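Local coordinates for protein deoxyribose-phosphate aldolase (Toxoplasma gondii, PDB 4EIV) that belongs to the deoxyribose-phosphate aldolase family and folds as a closed eight-stranded parallel alpha/beta barrel, with two chains in the assembly, at residues 42-47 and 64-69; 114-119 and 266-271; 143-148 and 179-184; 51-56 and 282-287. All blocks are in the same frame, centred on the assembly; numbering follows the deposited sequence. Where two conformers were deposited one is given.

Interaction 1 (42-47 and 64-69)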
loop_
_atom_site.group_PDB
_atom_site.type_symbol
_atom_site.label_atom_id
_atom_site.label_comp_id
_atom_site.label_asym_id
_atom_site.label_seq_id
_atom_site.Cartn_x
_atom_site.Cartn_y
_atom_site.Cartn_z
ATOM N N GLU A 42 -26.921 17.924 11.120
ATOM C CA GLU A 42 -27.272 17.646 9.732
ATOM C C GLU A 42 -26.057 17.693 8.803
ATOM O O GLU A 42 -25.876 16.803 7.963
ATOM C CB GLU A 42 -28.364 18.619 9.240
ATOM C CG GLU A 42 -29.775 18.412 9.852
ATOM C CD GLU A 42 -29.919 18.794 11.337
ATOM O OE1 GLU A 42 -30.803 18.194 11.991
ATOM O OE2 GLU A 42 -29.192 19.682 11.849
ATOM N N SER A 43 -25.209 18.708 8.960
ATOM C CA SER A 43 -24.025 18.813 8.098
ATOM C C SER A 43 -23.029 17.707 8.416
ATOM O O SER A 43 -22.421 17.127 7.505
ATOM C CB SER A 43 -23.368 20.192 8.189
ATOM O OG SER A 43 -22.789 20.414 9.458
ATOM N N VAL A 44 -22.868 17.409 9.704
ATOM C CA VAL A 44 -21.960 16.349 10.128
ATOM C C VAL A 44 -22.468 14.989 9.635
ATOM O O VAL A 44 -21.695 14.186 9.116
ATOM C CB VAL A 44 -21.716 16.380 11.659
ATOM C CG1 VAL A 44 -20.951 15.146 12.131
ATOM C CG2 VAL A 44 -20.974 17.655 12.042
ATOM N N ALA A 45 -23.772 14.752 9.751
ATOM C CA ALA A 45 -24.347 13.504 9.273
ATOM C C ALA A 45 -24.093 13.330 7.774
ATOM O O ALA A 45 -23.747 12.243 7.326
ATOM C CB ALA A 45 -25.853 13.454 9.563
ATOM N N ALA A 46 -24.266 14.402 7.000
ATOM C CA ALA A 46 -24.102 14.319 5.541
ATOM C C ALA A 46 -22.676 13.918 5.159
ATOM O O ALA A 46 -22.452 13.064 4.306
ATOM C CB ALA A 46 -24.486 15.645 4.876
ATOM N N VAL A 47 -21.709 14.525 5.823
ATOM C CA VAL A 47 -20.308 14.221 5.568
ATOM C C VAL A 47 -19.999 12.779 5.969
ATOM O O VAL A 47 -19.346 12.040 5.225
ATOM C CB VAL A 47 -19.406 15.206 6.337
ATOM C CG1 VAL A 47 -17.982 14.733 6.352
ATOM C CG2 VAL A 47 -19.533 16.603 5.737
ATOM N N PRO A 64 -14.681 18.696 19.253
ATOM C CA PRO A 64 -15.163 17.834 20.319
ATOM C C PRO A 64 -16.696 17.823 20.450
ATOM O O PRO A 64 -17.259 16.775 20.758
ATOM C CB PRO A 64 -14.472 18.412 21.548
ATOM C CG PRO A 64 -13.178 18.893 21.005
ATOM C CD PRO A 64 -13.503 19.476 19.685
ATOM N N ALA A 65 -17.364 18.943 20.157
ATOM C CA ALA A 65 -18.841 19.051 20.267
ATOM C C ALA A 65 -19.649 18.050 19.448
ATOM O O ALA A 65 -20.819 17.841 19.740
ATOM C CB ALA A 65 -19.299 20.455 19.918
ATOM N N PHE A 66 -19.048 17.439 18.429
ATOM C CA PHE A 66 -19.784 16.467 17.599
ATOM C C PHE A 66 -19.347 15.015 17.732
ATOM O O PHE A 66 -19.908 14.152 17.057
ATOM C CB PHE A 66 -19.799 16.910 16.122
ATOM C CG PHE A 66 -20.674 18.099 15.882
ATOM C CD1 PHE A 66 -22.046 17.944 15.786
ATOM C CD2 PHE A 66 -20.147 19.372 15.805
ATOM C CE1 PHE A 66 -22.876 19.025 15.607
ATOM C CE2 PHE A 66 -20.984 20.474 15.619
ATOM C CZ PHE A 66 -22.351 20.293 15.525
ATOM N N VAL A 67 -18.413 14.719 18.633
ATOM C CA VAL A 67 -17.925 13.346 18.825
ATOM C C VAL A 67 -19.051 12.426 19.317
ATOM O O VAL A 67 -19.319 11.379 18.720
ATOM C CB VAL A 67 -16.694 13.283 19.779
ATOM C CG1 VAL A 67 -16.254 11.851 20.048
ATOM C CG2 VAL A 67 -15.518 14.108 19.207
ATOM N N ARG A 68 -19.719 12.818 20.406
ATOM C CA ARG A 68 -20.806 12.009 20.958
ATOM C C ARG A 68 -21.948 11.851 19.968
ATOM O O ARG A 68 -22.544 10.770 19.884
ATOM C CB ARG A 68 -21.324 12.595 22.274
ATOM C CG ARG A 68 -22.470 11.796 22.896
ATOM C CD ARG A 68 -22.762 12.271 24.294
ATOM N NE ARG A 68 -21.603 12.037 25.141
ATOM C CZ ARG A 68 -21.381 10.928 25.848
ATOM N NH1 ARG A 68 -22.254 9.932 25.837
ATOM N NH2 ARG A 68 -20.270 10.820 26.575
ATOM N N PHE A 69 -22.264 12.914 19.234
ATOM C CA PHE A 69 -23.304 12.844 18.212
ATOM C C PHE A 69 -23.034 11.710 17.237
ATOM O O PHE A 69 -23.904 10.872 16.994
ATOM C CB PHE A 69 -23.443 14.154 17.437
ATOM C CG PHE A 69 -24.315 14.032 16.219
ATOM C CD1 PHE A 69 -25.687 13.825 16.344
ATOM C CD2 PHE A 69 -23.765 14.086 14.945
ATOM C CE1 PHE A 69 -26.484 13.701 15.219
ATOM C CE2 PHE A 69 -24.555 13.969 13.824
ATOM C CZ PHE A 69 -25.914 13.774 13.956
#
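V44 fits against F66 and F69, giving its two methyl branches to different rings. CG2 lies over one face of F66, 4.0 Å from the ring centroid and only 17° off the ring normal, in a CH-pi contact displaced somewhat toward the rim; the closest atom is F66 CG, 3.9 Å from V44 CG2. The other branch meets F69 at its edge, with V44 CG1 4.1 Å from F69 CD2. A45 extends this second contact, its CB standing 4.4 Å from F69 CZ, while its backbone N also lies near the plane of that ring. One valine thus serves a ring face and a ring edge at once.

A single torsion explains the division. In V44, CG1 is anti to the backbone N (chi1 171°), which leaves CG2 anti to the carbonyl carbon and turns the branches toward separate rings. No hydrogen bond links the segments, which bury 181 Å² between them through apolar contact.

N41 touches both rings, and E39 touches V44 and F66. Along helix 67-74, I70 packs on V44, while L74 packs on A45 and F69. The contact joins two successive helices on the outside of the barrel, and V67 reaches inward from the second to V86 and A88 of strand 85-90.

Interaction 2 (114-119 and 266-271)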
loop_
_atom_site.group_PDB
_atom_site.type_symbol
_atom_site.label_atom_id
_atom_site.label_comp_id
_atom_site.label_asym_id
_atom_site.label_seq_id
_atom_site.Cartn_x
_atom_site.Cartn_y
_atom_site.Cartn_z
ATOM N N ALA A 114 -13.883 9.501 20.705
ATOM C CA ALA A 114 -12.901 9.851 19.671
ATOM C C ALA A 114 -11.792 8.810 19.593
ATOM O O ALA A 114 -11.352 8.285 20.618
ATOM C CB ALA A 114 -12.308 11.210 19.967
ATOM N N ASP A 115 -11.338 8.517 18.384
ATOM C CA ASP A 115 -10.273 7.553 18.163
ATOM C C ASP A 115 -8.897 8.192 18.083
ATOM O O ASP A 115 -7.890 7.550 18.372
ATOM C CB ASP A 115 -10.529 6.812 16.852
ATOM C CG ASP A 115 -11.854 6.109 16.842
ATOM O OD1 ASP A 115 -11.973 5.062 17.514
ATOM O OD2 ASP A 115 -12.781 6.613 16.193
ATOM N N GLU A 116 -8.851 9.445 17.648
ATOM C CA GLU A 116 -7.586 10.180 17.506
ATOM C C GLU A 116 -7.822 11.622 17.902
ATOM O O GLU A 116 -8.959 12.084 17.965
ATOM C CB GLU A 116 -7.048 10.145 16.067
ATOM C CG GLU A 116 -6.833 8.762 15.486
ATOM C CD GLU A 116 -6.059 8.765 14.176
ATOM O OE1 GLU A 116 -5.341 9.751 13.883
ATOM O OE2 GLU A 116 -6.147 7.756 13.445
ATOM N N ILE A 117 -6.726 12.322 18.170
ATOM C CA ILE A 117 -6.755 13.732 18.529
ATOM C C ILE A 117 -5.872 14.507 17.546
ATOM O O ILE A 117 -4.775 14.066 17.226
ATOM C CB ILE A 117 -6.238 13.960 19.970
ATOM C CG1 ILE A 117 -7.156 13.297 20.999
ATOM C CG2 ILE A 117 -6.109 15.463 20.283
ATOM C CD1 ILE A 117 -8.624 13.772 20.965
ATOM N N GLU A 118 -6.374 15.641 17.073
ATOM C CA GLU A 118 -5.635 16.529 16.163
ATOM C C GLU A 118 -5.472 17.876 16.861
ATOM O O GLU A 118 -6.430 18.648 16.964
ATOM C CB GLU A 118 -6.370 16.619 14.836
ATOM C CG GLU A 118 -6.425 15.229 14.166
ATOM C CD GLU A 118 -7.176 15.153 12.849
ATOM O OE1 GLU A 118 -6.880 14.208 12.090
ATOM O OE2 GLU A 118 -8.058 15.991 12.559
ATOM N N CYS A 119 -4.244 18.167 17.308
ATOM C CA CYS A 119 -3.975 19.325 18.148
ATOM C C CYS A 119 -3.266 20.453 17.386
ATOM O O CYS A 119 -2.138 20.283 16.939
ATOM C CB CYS A 119 -3.128 18.860 19.330
ATOM S SG CYS A 119 -2.711 20.178 20.502
ATOM N N LYS A 266 0.783 5.318 8.496
ATOM C CA LYS A 266 1.747 6.429 8.577
ATOM C C LYS A 266 1.502 7.568 7.584
ATOM O O LYS A 266 2.347 8.455 7.440
ATOM C CB LYS A 266 3.161 5.918 8.393
ATOM C CG LYS A 266 3.409 5.218 7.079
ATOM C CD LYS A 266 4.865 4.640 6.985
ATOM C CE LYS A 266 5.206 3.551 8.014
ATOM N NZ LYS A 266 6.621 3.067 7.933
ATOM N N PHE A 267 0.344 7.570 6.935
ATOM C CA PHE A 267 0.024 8.566 5.931
ATOM C C PHE A 267 -1.454 8.819 5.905
ATOM O O PHE A 267 -2.241 7.875 5.937
ATOM C CB PHE A 267 0.487 8.088 4.570
ATOM C CG PHE A 267 0.265 9.086 3.507
ATOM C CD1 PHE A 267 0.885 10.324 3.570
ATOM C CD2 PHE A 267 -0.552 8.807 2.431
ATOM C CE1 PHE A 267 0.672 11.264 2.577
ATOM C CE2 PHE A 267 -0.769 9.742 1.433
ATOM C CZ PHE A 267 -0.142 10.982 1.515
ATOM N N ARG A 268 -1.831 10.105 5.848
ATOM C CA ARG A 268 -3.224 10.486 5.745
ATOM C C ARG A 268 -3.303 11.706 4.834
ATOM O O ARG A 268 -2.345 12.501 4.743
ATOM C CB ARG A 268 -3.863 10.846 7.097
ATOM C CG ARG A 268 -3.766 9.819 8.169
ATOM C CD ARG A 268 -4.671 8.592 7.939
ATOM N NE ARG A 268 -4.146 7.524 8.762
ATOM C CZ ARG A 268 -4.300 7.417 10.074
ATOM N NH1 ARG A 268 -5.066 8.255 10.750
ATOM N NH2 ARG A 268 -3.690 6.445 10.722
ATOM N N VAL A 269 -4.446 11.862 4.187
ATOM C CA VAL A 269 -4.751 13.031 3.417
ATOM C C VAL A 269 -6.001 13.634 4.032
ATOM O O VAL A 269 -7.040 12.973 4.142
ATOM C CB VAL A 269 -4.983 12.713 1.947
ATOM C CG1 VAL A 269 -5.484 13.922 1.185
ATOM C CG2 VAL A 269 -3.702 12.188 1.339
ATOM N N GLY A 270 -5.902 14.881 4.476
ATOM C CA GLY A 270 -7.060 15.615 4.990
ATOM C C GLY A 270 -7.608 16.531 3.918
ATOM O O GLY A 270 -6.870 17.257 3.285
ATOM N N GLY A 271 -8.915 16.487 3.716
ATOM C CA GLY A 271 -9.513 17.351 2.728
ATOM C C GLY A 271 -10.987 17.578 2.967
ATOM O O GLY A 271 -11.548 17.064 3.928
HETATM O O HOH W 1 -3.368 5.955 13.577
#
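E116 and R268 both sit in extended backbone, near the starts of strands 116-120 and 267-271, which are fourth and eighth in the closed sheet and face each other across the barrel without any backbone contact. Their side chains span the interior from opposite directions. E116 is extended beyond CG; R268 folds at chi2 (-72°), which brings its guanidinium round to the carboxylate. In the conformer of E116 described here, one of two in the model, R268 NH1 donates to E116 OE2 at 2.9 Å with an N-H...O angle of 155°, forming a salt bridge. The oxygen lies close to the guanidinium plane and uses its syn lone pair, although the carboxylate is turned 64° against the guanidinium, so that the ions meet through a single oxygen and not as a flat two-bond pair. A water accepts from R268 NH2 at 2.9 Å and gives a weak bond to E116 OE2, 3.3 Å away.

Both ions have further partners. E116 OE2 also pairs with K85 and OE1 with K154; R268 NH1 is shared with E31, and R264 O takes the bond from R268 NE. Buried charges are thereby matched in a network of alternating sign, which would be expected to limit the rotation of both groups and to couple strands on opposite sides of the barrel.

Interaction 3 (143-148 and 179-184)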
loop_
_atom_site.group_PDB
_atom_site.type_symbol
_atom_site.label_atom_id
_atom_site.label_comp_id
_atom_site.label_asym_id
_atom_site.label_seq_id
_atom_site.Cartn_x
_atom_site.Cartn_y
_atom_site.Cartn_z
ATOM N N GLU A 143 1.926 17.386 27.193
ATOM C CA GLU A 143 0.790 17.334 28.098
ATOM C C GLU A 143 -0.425 16.669 27.478
ATOM O O GLU A 143 -1.091 15.862 28.119
ATOM C CB GLU A 143 0.471 18.732 28.627
ATOM C CG GLU A 143 1.524 19.201 29.639
ATOM C CD GLU A 143 1.545 18.355 30.883
ATOM O OE1 GLU A 143 2.649 17.907 31.281
ATOM O OE2 GLU A 143 0.445 18.095 31.430
ATOM N N VAL A 144 -0.707 16.999 26.218
ATOM C CA VAL A 144 -1.828 16.365 25.531
ATOM C C VAL A 144 -1.536 14.876 25.315
ATOM O O VAL A 144 -2.429 14.020 25.474
ATOM C CB VAL A 144 -2.165 17.105 24.207
ATOM C CG1 VAL A 144 -3.223 16.333 23.387
ATOM C CG2 VAL A 144 -2.670 18.514 24.518
ATOM N N LYS A 145 -0.305 14.548 24.934
ATOM C CA LYS A 145 0.048 13.117 24.728
ATOM C C LYS A 145 -0.172 12.273 25.979
ATOM O O LYS A 145 -0.538 11.114 25.870
ATOM C CB LYS A 145 1.488 12.954 24.224
ATOM C CG LYS A 145 1.902 11.523 23.820
ATOM C CD LYS A 145 0.970 10.809 22.829
ATOM C CE LYS A 145 1.387 9.341 22.574
ATOM N NZ LYS A 145 0.442 8.571 21.657
ATOM N N LYS A 146 0.034 12.857 27.155
ATOM C CA LYS A 146 -0.190 12.139 28.414
ATOM C C LYS A 146 -1.630 11.658 28.552
ATOM O O LYS A 146 -1.869 10.571 29.083
ATOM C CB LYS A 146 0.142 13.027 29.620
ATOM C CG LYS A 146 1.625 13.250 29.880
ATOM C CD LYS A 146 1.821 14.129 31.118
ATOM C CE LYS A 146 3.286 14.464 31.355
ATOM N NZ LYS A 146 3.446 15.451 32.470
ATOM N N VAL A 147 -2.583 12.470 28.100
ATOM C CA VAL A 147 -3.992 12.103 28.215
ATOM C C VAL A 147 -4.491 11.246 27.068
ATOM O O VAL A 147 -5.446 10.498 27.230
ATOM C CB VAL A 147 -4.923 13.346 28.443
ATOM C CG1 VAL A 147 -4.478 14.119 29.714
ATOM C CG2 VAL A 147 -4.970 14.250 27.264
ATOM N N VAL A 148 -3.859 11.339 25.901
ATOM C CA VAL A 148 -4.269 10.506 24.770
ATOM C C VAL A 148 -3.778 9.069 24.963
ATOM O O VAL A 148 -4.396 8.115 24.481
ATOM C CB VAL A 148 -3.766 11.063 23.442
ATOM C CG1 VAL A 148 -4.278 12.490 23.220
ATOM C CG2 VAL A 148 -2.293 10.987 23.374
ATOM N N GLY A 179 6.332 14.601 21.475
ATOM C CA GLY A 179 5.635 13.317 21.424
ATOM C C GLY A 179 4.597 13.126 20.324
ATOM O O GLY A 179 3.787 12.218 20.396
ATOM N N ALA A 180 4.579 13.963 19.290
ATOM C CA ALA A 180 3.638 13.772 18.198
ATOM C C ALA A 180 3.732 12.369 17.593
ATOM O O ALA A 180 4.827 11.856 17.379
ATOM C CB ALA A 180 3.924 14.787 17.089
ATOM N N ASP A 181 2.574 11.762 17.315
ATOM C CA ASP A 181 2.518 10.530 16.524
ATOM C C ASP A 181 2.410 10.774 15.016
ATOM O O ASP A 181 2.688 9.873 14.231
ATOM C CB ASP A 181 1.314 9.701 16.943
ATOM C CG ASP A 181 1.370 9.317 18.392
ATOM O OD1 ASP A 181 2.338 8.619 18.841
ATOM O OD2 ASP A 181 0.427 9.684 19.132
ATOM N N PHE A 182 1.927 11.952 14.621
ATOM C CA PHE A 182 1.754 12.398 13.245
ATOM C C PHE A 182 2.031 13.891 13.208
ATOM O O PHE A 182 1.670 14.621 14.142
ATOM C CB PHE A 182 0.295 12.231 12.766
ATOM C CG PHE A 182 0.016 11.013 11.898
ATOM C CD1 PHE A 182 -0.197 9.757 12.464
ATOM C CD2 PHE A 182 -0.135 11.166 10.533
ATOM C CE1 PHE A 182 -0.503 8.668 11.642
ATOM C CE2 PHE A 182 -0.409 10.102 9.722
ATOM C CZ PHE A 182 -0.625 8.880 10.259
ATOM N N LEU A 183 2.594 14.354 12.091
ATOM C CA LEU A 183 2.714 15.777 11.782
ATOM C C LEU A 183 1.730 16.087 10.666
ATOM O O LEU A 183 1.758 15.462 9.610
ATOM C CB LEU A 183 4.116 16.143 11.330
ATOM C CG LEU A 183 5.198 15.923 12.373
ATOM C CD1 LEU A 183 6.569 16.336 11.807
ATOM C CD2 LEU A 183 4.892 16.675 13.679
ATOM N N GLN A 184 0.815 17.010 10.945
ATOM C CA GLN A 184 -0.207 17.422 10.024
ATOM C C GLN A 184 0.177 18.810 9.544
ATOM O O GLN A 184 0.471 19.710 10.327
ATOM C CB GLN A 184 -1.571 17.405 10.711
ATOM C CG GLN A 184 -2.713 17.938 9.840
ATOM C CD GLN A 184 -4.095 17.718 10.455
ATOM O OE1 GLN A 184 -4.309 16.777 11.216
ATOM N NE2 GLN A 184 -5.020 18.609 10.136
HETATM O O HOH W 2 2.233 6.492 21.195
#
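K145 carries the largest share of this contact, laying its aliphatic chain past G179 and its amino group against D181. The chain leaves the helix with CG anti to the backbone N and then bends at chi2 (52°), which takes it alongside the backbone of G179, where CG is 4.0 Å from G179 O. Lacking a side chain, G179 lets the lysine methylenes run close to its backbone, and K145 CD is likewise 4.0 Å from G179 O. Beyond that point K145 crosses the D181 side chain at about a right angle. Its NZ donates to D181 OD2 at 2.8 Å on the syn lone pair, completing a salt bridge. A water closes a small ring on the other carboxylate oxygen, accepting from K145 NZ at 2.8 Å and donating to D181 OD1 at 3.2 Å.

Neither polar end depends on this pair alone. NZ also bonds to G149 O and, weakly, to K151 O, while D181 OD2 accepts from L153 N, so the ammonium is tied to the connection before strand 152-156 and the carboxylate to the strand itself.

G179 follows helix 165-178 at positive phi (111°) and ends it in a Schellman motif, turning the chain toward strand 182-184. The lysine bridges two helix-to-strand connections beside neighbouring strands, 152-156 and 182-184, a surface tie at the N-terminal end of strands in an alpha/beta barrel.

Interaction 4 (51-56 and 282-287)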
loop_
_atom_site.group_PDB
_atom_site.type_symbol
_atom_site.label_atom_id
_atom_site.label_comp_id
_atom_site.label_asym_id
_atom_site.label_seq_id
_atom_site.Cartn_x
_atom_site.Cartn_y
_atom_site.Cartn_z
ATOM N N ALA A 51 -18.424 9.571 3.914
ATOM C CA ALA A 51 -17.183 9.028 4.471
ATOM C C ALA A 51 -17.269 7.518 4.735
ATOM O O ALA A 51 -16.360 6.763 4.395
ATOM C CB ALA A 51 -16.829 9.757 5.791
ATOM N N ALA A 52 -18.402 7.083 5.285
ATOM C CA ALA A 52 -18.577 5.706 5.719
ATOM C C ALA A 52 -19.102 4.731 4.675
ATOM O O ALA A 52 -19.123 3.538 4.943
ATOM C CB ALA A 52 -19.479 5.664 6.966
ATOM N N LYS A 53 -19.519 5.221 3.509
ATOM C CA LYS A 53 -20.018 4.357 2.436
ATOM C C LYS A 53 -18.902 3.412 1.997
ATOM O O LYS A 53 -17.750 3.819 1.886
ATOM C CB LYS A 53 -20.478 5.205 1.248
ATOM C CG LYS A 53 -21.153 4.413 0.122
ATOM C CD LYS A 53 -21.693 5.365 -0.952
ATOM C CE LYS A 53 -22.568 4.669 -1.996
ATOM N NZ LYS A 53 -21.867 3.622 -2.763
ATOM N N ASP A 54 -19.253 2.171 1.696
ATOM C CA ASP A 54 -18.262 1.167 1.339
ATOM C C ASP A 54 -17.621 1.508 -0.026
ATOM O O ASP A 54 -18.329 1.780 -0.988
ATOM C CB ASP A 54 -18.971 -0.196 1.320
ATOM C CG ASP A 54 -18.020 -1.382 1.272
ATOM O OD1 ASP A 54 -16.890 -1.255 0.797
ATOM O OD2 ASP A 54 -18.451 -2.491 1.677
ATOM N N PRO A 55 -16.277 1.551 -0.114
ATOM C CA PRO A 55 -15.265 1.359 0.923
ATOM C C PRO A 55 -15.070 2.629 1.752
ATOM O O PRO A 55 -14.862 3.717 1.213
ATOM C CB PRO A 55 -14.008 1.040 0.117
ATOM C CG PRO A 55 -14.190 1.772 -1.142
ATOM C CD PRO A 55 -15.653 1.659 -1.450
ATOM N N ALA A 56 -15.126 2.468 3.061
ATOM C CA ALA A 56 -15.012 3.602 3.960
ATOM C C ALA A 56 -13.637 4.235 3.923
ATOM O O ALA A 56 -12.617 3.555 3.743
ATOM C CB ALA A 56 -15.312 3.173 5.381
ATOM N N CYS A 282 -15.508 9.062 -8.642
ATOM C CA CYS A 282 -14.539 8.489 -9.555
ATOM C C CYS A 282 -14.425 6.981 -9.338
ATOM O O CYS A 282 -14.529 6.198 -10.283
ATOM C CB CYS A 282 -13.182 9.152 -9.358
ATOM S SG CYS A 282 -11.925 8.565 -10.513
ATOM N N TYR A 283 -14.207 6.574 -8.094
ATOM C CA TYR A 283 -14.093 5.162 -7.780
ATOM C C TYR A 283 -15.327 4.353 -8.161
ATOM O O TYR A 283 -15.214 3.244 -8.717
ATOM C CB TYR A 283 -13.792 4.931 -6.302
ATOM C CG TYR A 283 -13.920 3.480 -5.957
ATOM C CD1 TYR A 283 -13.012 2.556 -6.459
ATOM C CD2 TYR A 283 -14.990 3.010 -5.194
ATOM C CE1 TYR A 283 -13.143 1.206 -6.196
ATOM C CE2 TYR A 283 -15.130 1.652 -4.918
ATOM C CZ TYR A 283 -14.199 0.756 -5.428
ATOM O OH TYR A 283 -14.297 -0.577 -5.148
ATOM N N GLU A 284 -16.502 4.922 -7.904
ATOM C CA GLU A 284 -17.752 4.225 -8.201
ATOM C C GLU A 284 -17.984 3.990 -9.692
ATOM O O GLU A 284 -18.843 3.203 -10.052
ATOM C CB GLU A 284 -18.935 4.936 -7.535
ATOM C CG GLU A 284 -18.920 4.744 -6.019
ATOM C CD GLU A 284 -19.989 5.520 -5.289
ATOM O OE1 GLU A 284 -20.767 6.249 -5.948
ATOM O OE2 GLU A 284 -20.054 5.389 -4.043
ATOM N N SER A 285 -17.223 4.654 -10.556
ATOM C CA SER A 285 -17.330 4.402 -11.990
ATOM C C SER A 285 -16.594 3.121 -12.431
ATOM O O SER A 285 -16.772 2.668 -13.560
ATOM C CB SER A 285 -16.861 5.608 -12.808
ATOM O OG SER A 285 -15.473 5.849 -12.716
ATOM N N TRP A 286 -15.775 2.538 -11.554
ATOM C CA TRP A 286 -15.079 1.293 -11.868
ATOM C C TRP A 286 -16.042 0.095 -11.764
ATOM O O TRP A 286 -16.804 -0.007 -10.803
ATOM C CB TRP A 286 -13.888 1.110 -10.915
ATOM C CG TRP A 286 -13.149 -0.173 -11.126
ATOM C CD1 TRP A 286 -12.348 -0.495 -12.187
ATOM C CD2 TRP A 286 -13.142 -1.315 -10.261
ATOM N NE1 TRP A 286 -11.850 -1.765 -12.038
ATOM C CE2 TRP A 286 -12.326 -2.295 -10.871
ATOM C CE3 TRP A 286 -13.756 -1.615 -9.040
ATOM C CZ2 TRP A 286 -12.094 -3.544 -10.289
ATOM C CZ3 TRP A 286 -13.521 -2.858 -8.470
ATOM C CH2 TRP A 286 -12.703 -3.804 -9.098
ATOM N N ASP A 287 -15.994 -0.807 -12.748
ATOM C CA ASP A 287 -16.857 -2.001 -12.778
ATOM C C ASP A 287 -16.182 -3.168 -12.048
ATOM O O ASP A 287 -15.180 -3.717 -12.521
ATOM C CB ASP A 287 -17.158 -2.383 -14.239
ATOM C CG ASP A 287 -18.149 -3.543 -14.373
ATOM O OD1 ASP A 287 -18.726 -4.003 -13.358
ATOM O OD2 ASP A 287 -18.355 -3.986 -15.525
HETATM O O HOH W 3 -17.831 4.092 -2.889
#
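K53 and E284 reach for each other from opposite directions, while beside them P55 and Y283 meet at a slant. The lysine is extended with CG anti to the backbone N (chi1 -174°) until chi4 turns its tip, and NZ bonds E284 OE2 at 2.8 Å in a salt bridge. It does not approach in the carboxylate plane: the ammonium stands well above it, 56° out. A water takes another approach to that oxygen, donating to E284 OE2 at 2.8 Å and to D54 O at 3.0 Å; the same water lies at the edge of the Y283 ring, in its plane.

The contact joins the end of helix 41-52, the first helix after the first strand of the alpha/beta barrel, to helix 273-284, which follows the last strand. P55, preceded by a cis peptide bond, directs its ring at the tyrosine, with P55 CD 3.5 Å from Y283 CE2 at an oblique approach. R24 of helix 17-27 touches both P55 and Y283, and R280 NH1 bonds P55 O. On the side of Y283 and W286 the second subunit closes in: its M251 packs on both, and its D248 accepts a hydrogen bond from W286 NE1.

In the fold
Interaction 2 spans the barrel interior, about 4 Å from the centre of the chain, and the other three lie further out on the helical layer and its loops. It touches interaction 1 where V67 CG1 comes within 3.4 Å of A114 N. Toward interaction 3, whose centre is about 11 Å away, the ring of F182 packs against K266, F267 and R268, and Q184 meets E118, so the two meet through strands of one sheet, apart from the K145-D181 pair. Interactions 1 and 4 share helix 41-52, with centres about 21 Å apart. Interactions 3 and 4 lie on opposite sides of the chain's centre, about 32 Å between centres, and only interaction 4 reaches the second subunit.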